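Local atomic coordinates of 2-hydroxychromene-2-carboxylate isomerase (Pseudomonas putida, PDB entry 2IMF), a protein that catalyses the reversible, glutathione-dependent isomerisation of 2-hydroxychromene-2-carboxylate to trans-o-hydroxybenzylidenepyruvate in bacterial naphthalene breakdown. Residues F13-N18 against Y74-V79. Residues are numbered along the deposited sequence; the frame is centred on the assembly and turned at random.
Sequences FSYLAN and YGIPLV. With GSH (glutathione), chain E.
L16 CD2 is the apolar meeting point of helix 12-28 with the end of helix 57-74 and the loop after it: it lies 3.9 Å from Y74 CD2 and also touches the CD1 methyls of I76 and L78. The Y15 ring extends this packing outward. L78 CD1 reaches its edge near the ring plane, 3.8 Å from Y15 CD2, while I76 CD1 approaches obliquely, near Y15 CZ and OH. With CG anti to the backbone N (chi1 162°), Y15 stretches from its helix to the loop backbone and donates a short hydrogen bond from OH to P77 O (2.6 Å), meeting the carbonyl almost end-on at 163°. A side chain thus ties a helix to a chain segment without regular structure. At the other border the edge of the Y74 ring faces the helix backbone, CE2 3.3 Å from L16 O, and its hydroxyl is hydrogen-bonded to R20 and to the glutathione-site residue N181. The positive phi of G75 ends helix 57-74 in a Schellman motif, and the chain runs on irregularly through I76, P77 and L78. At the start of helix 12-28, F13 presents a ring face to glutathione CB1, placing this helix-loop packing beside the glutathione site of a kappa-class transferase, where the first helix of the thioredoxin fold meets the inserted helical domain.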
ATOM      1  N   PHE A  13       5.166  -2.512   9.161  1.00 11.89           N
ATOM      2  CA  PHE A  13       4.675  -3.389   8.111  1.00 11.89           C
ATOM      3  C   PHE A  13       5.588  -4.587   7.967  1.00 12.42           C
ATOM      4  O   PHE A  13       5.109  -5.691   7.626  1.00 11.86           O
ATOM      5  CB  PHE A  13       4.556  -2.555   6.835  1.00 12.34           C
ATOM      6  CG  PHE A  13       3.398  -1.566   6.914  1.00 11.10           C
ATOM      7  CD1 PHE A  13       2.081  -1.995   6.841  1.00 10.88           C
ATOM      8  CD2 PHE A  13       3.663  -0.241   7.102  1.00 13.54           C
ATOM      9  CE1 PHE A  13       1.031  -1.101   6.921  1.00 14.02           C
ATOM     10  CE2 PHE A  13       2.599   0.708   7.169  1.00 15.75           C
ATOM     11  CZ  PHE A  13       1.306   0.253   7.104  1.00 14.99           C
ATOM     12  N   SER A  14       6.867  -4.444   8.286  1.00 11.56           N
ATOM     13  CA  SER A  14       7.773  -5.587   8.293  1.00 11.71           C
ATOM     14  C   SER A  14       7.527  -6.556   9.441  1.00 12.46           C
ATOM     15  O   SER A  14       7.693  -7.782   9.288  1.00 12.81           O
ATOM     16  CB  SER A  14       9.226  -5.148   8.299  1.00 11.22           C
ATOM     17  OG  SER A  14       9.564  -4.479   7.089  1.00 12.74           O
ATOM     18  N   TYR A  15       7.085  -6.012  10.605  1.00 11.35           N
ATOM     19  CA  TYR A  15       6.741  -6.813  11.742  1.00 12.57           C
ATOM     20  C   TYR A  15       5.581  -7.678  11.314  1.00 12.02           C
ATOM     21  O   TYR A  15       5.572  -8.909  11.548  1.00 12.50           O
ATOM     22  CB  TYR A  15       6.296  -5.892  12.863  1.00 12.59           C
ATOM     23  CG  TYR A  15       5.519  -6.559  13.950  1.00 12.52           C
ATOM     24  CD1 TYR A  15       6.109  -7.526  14.773  1.00 13.32           C
ATOM     25  CD2 TYR A  15       4.210  -6.158  14.213  1.00 12.80           C
ATOM     26  CE1 TYR A  15       5.355  -8.088  15.866  1.00 12.40           C
ATOM     27  CE2 TYR A  15       3.478  -6.690  15.292  1.00 14.58           C
ATOM     28  CZ  TYR A  15       4.081  -7.690  16.069  1.00 14.83           C
ATOM     29  OH  TYR A  15       3.417  -8.288  17.135  1.00 15.72           O
ATOM     30  N   LEU A  16       4.557  -7.083  10.681  1.00 12.93           N
ATOM     31  CA  LEU A  16       3.386  -7.854  10.226  1.00 12.44           C
ATOM     32  C   LEU A  16       3.824  -8.925   9.197  1.00 13.68           C
ATOM     33  O   LEU A  16       3.442 -10.104   9.267  1.00 13.24           O
ATOM     34  CB  LEU A  16       2.409  -6.942   9.535  1.00 13.54           C
ATOM     35  CG  LEU A  16       1.675  -5.976  10.495  1.00 14.01           C
ATOM     36  CD1 LEU A  16       0.889  -4.958   9.689  1.00 15.07           C
ATOM     37  CD2 LEU A  16       0.711  -6.771  11.464  1.00 13.98           C
ATOM     38  N   ALA A  17       4.605  -8.533   8.189  1.00 12.34           N
ATOM     39  CA  ALA A  17       5.087  -9.500   7.188  1.00 12.61           C
ATOM     40  C   ALA A  17       5.884 -10.614   7.808  1.00 13.94           C
ATOM     41  O   ALA A  17       5.728 -11.789   7.390  1.00 14.52           O
ATOM     42  CB  ALA A  17       5.900  -8.787   6.081  1.00 13.57           C
ATOM     43  N   ASN A  18       6.759 -10.305   8.757  1.00 13.52           N
ATOM     44  CA  ASN A  18       7.508 -11.378   9.371  1.00 13.35           C
ATOM     45  C   ASN A  18       6.609 -12.338  10.088  1.00 14.51           C
ATOM     46  O   ASN A  18       6.900 -13.527   9.999  1.00 16.08           O
ATOM     47  CB  ASN A  18       8.527 -10.782  10.344  1.00 14.04           C
ATOM     48  CG  ASN A  18       9.342 -11.834  10.993  1.00 14.47           C
ATOM     49  OD1 ASN A  18      10.058 -12.551  10.310  1.00 16.27           O
ATOM     50  ND2 ASN A  18       9.140 -12.021  12.292  1.00 14.64           N
ATOM     51  N   TYR A  74      -4.306 -10.715  12.206  1.00 17.13           N
ATOM     52  CA  TYR A  74      -3.270 -11.717  12.464  1.00 17.98           C
ATOM     53  C   TYR A  74      -3.299 -12.284  13.897  1.00 17.86           C
ATOM     54  O   TYR A  74      -2.600 -13.271  14.158  1.00 20.80           O
ATOM     55  CB  TYR A  74      -1.886 -11.093  12.193  1.00 17.95           C
ATOM     56  CG  TYR A  74      -1.533 -10.859  10.724  1.00 16.79           C
ATOM     57  CD1 TYR A  74      -2.450 -11.063   9.675  1.00 17.38           C
ATOM     58  CD2 TYR A  74      -0.240 -10.425  10.393  1.00 15.91           C
ATOM     59  CE1 TYR A  74      -2.078 -10.854   8.363  1.00 16.95           C
ATOM     60  CE2 TYR A  74       0.128 -10.211   9.093  1.00 15.46           C
ATOM     61  CZ  TYR A  74      -0.797 -10.445   8.054  1.00 16.99           C
ATOM     62  OH  TYR A  74      -0.448 -10.206   6.748  1.00 14.80           O
ATOM     63  N   GLY A  75      -4.062 -11.675  14.780  1.00 16.70           N
ATOM     64  CA  GLY A  75      -4.141 -12.104  16.184  1.00 18.10           C
ATOM     65  C   GLY A  75      -2.939 -11.765  17.021  1.00 21.01           C
ATOM     66  O   GLY A  75      -2.628 -12.515  17.968  1.00 21.16           O
ATOM     67  N   ILE A  76      -2.284 -10.633  16.754  1.00 19.31           N
ATOM     68  CA  ILE A  76      -1.074 -10.300  17.460  1.00 18.78           C
ATOM     69  C   ILE A  76      -1.172  -8.857  17.952  1.00 17.68           C
ATOM     70  O   ILE A  76      -1.895  -8.057  17.377  1.00 18.00           O
ATOM     71  CB  ILE A  76       0.181 -10.479  16.543  1.00 18.40           C
ATOM     72  CG1 ILE A  76       0.177  -9.505  15.335  1.00 18.74           C
ATOM     73  CG2 ILE A  76       0.288 -11.890  16.067  1.00 21.17           C
ATOM     74  CD1 ILE A  76       1.369  -9.702  14.392  1.00 19.69           C
ATOM     75  N   PRO A  77      -0.416  -8.466  19.012  1.00 15.77           N
ATOM     76  CA  PRO A  77      -0.370  -7.080  19.459  1.00 15.35           C
ATOM     77  C   PRO A  77       0.485  -6.291  18.481  1.00 15.36           C
ATOM     78  O   PRO A  77       1.377  -6.838  17.825  1.00 15.80           O
ATOM     79  CB  PRO A  77       0.384  -7.184  20.818  1.00 17.20           C
ATOM     80  CG  PRO A  77       1.150  -8.386  20.740  1.00 18.55           C
ATOM     81  CD  PRO A  77       0.351  -9.359  19.915  1.00 17.82           C
ATOM     82  N   LEU A  78       0.288  -5.000  18.502  1.00 14.00           N
ATOM     83  CA  LEU A  78       1.225  -4.139  17.778  1.00 13.52           C
ATOM     84  C   LEU A  78       1.242  -2.890  18.590  1.00 14.21           C
ATOM     85  O   LEU A  78       0.222  -2.144  18.755  1.00 15.32           O
ATOM     86  CB  LEU A  78       0.726  -3.878  16.332  1.00 15.22           C
ATOM     87  CG  LEU A  78       1.742  -3.162  15.412  1.00 13.94           C
ATOM     88  CD1 LEU A  78       1.396  -3.604  13.962  1.00 15.15           C
ATOM     89  CD2 LEU A  78       1.785  -1.634  15.560  1.00 13.17           C
ATOM     90  N   VAL A  79       2.432  -2.571  19.111  1.00 15.75           N
ATOM     91  CA  VAL A  79       2.613  -1.438  20.017  1.00 14.94           C
ATOM     92  C   VAL A  79       3.788  -0.591  19.524  1.00 15.22           C
ATOM     93  O   VAL A  79       4.872  -1.142  19.337  1.00 15.43           O
ATOM     94  CB  VAL A  79       2.903  -1.931  21.431  1.00 16.27           C
ATOM     95  CG1 VAL A  79       3.152  -0.739  22.386  1.00 18.42           C
ATOM     96  CG2 VAL A  79       1.788  -2.899  21.869  1.00 17.46           C
TER
HETATM   97  N1  GSH E 301       1.054  -1.000   1.956  1.00 13.02           N
HETATM   98  CA1 GSH E 301       2.182  -1.463   2.700  1.00 13.96           C
HETATM   99  C1  GSH E 301       1.988  -2.710   3.485  1.00 12.81           C
HETATM  100  O11 GSH E 301       2.969  -3.315   3.924  1.00 13.60           O
HETATM  101  O12 GSH E 301       0.778  -2.845   3.770  1.00 14.93           O
HETATM  102  CB1 GSH E 301       3.142  -0.352   3.110  1.00 13.48           C
HETATM  103  CG1 GSH E 301       4.597  -0.735   3.377  1.00 12.07           C
HETATM  104  CD1 GSH E 301       5.394   0.475   3.774  1.00 14.80           C
HETATM  105  OE1 GSH E 301       4.795   1.660   3.834  1.00 16.21           O
HETATM  106  N2  GSH E 301       6.663   0.354   4.085  1.00 13.74           N
HETATM  107  CA2 GSH E 301       7.560   1.480   4.312  1.00 13.23           C
HETATM  108  C2  GSH E 301       8.434   1.782   3.174  1.00 13.70           C
HETATM  109  O2  GSH E 301       9.056   0.756   2.554  1.00 14.00           O
HETATM  110  CB2 GSH E 301       8.446   1.140   5.553  1.00 13.99           C
HETATM  111  SG2 GSH E 301       7.497   1.156   7.121  1.00 18.83           S
HETATM  112  N3  GSH E 301       8.577   3.003   2.745  1.00 18.37           N
HETATM  113  CA3 GSH E 301       9.274   3.238   1.481  1.00 18.82           C
HETATM  114  C3  GSH E 301       8.304   3.873   0.511  1.00 21.68           C
HETATM  115  O31 GSH E 301       8.716   4.116  -0.638  1.00 21.24           O
HETATM  116  O32 GSH E 301       7.132   4.196   0.897  1.00 22.99           O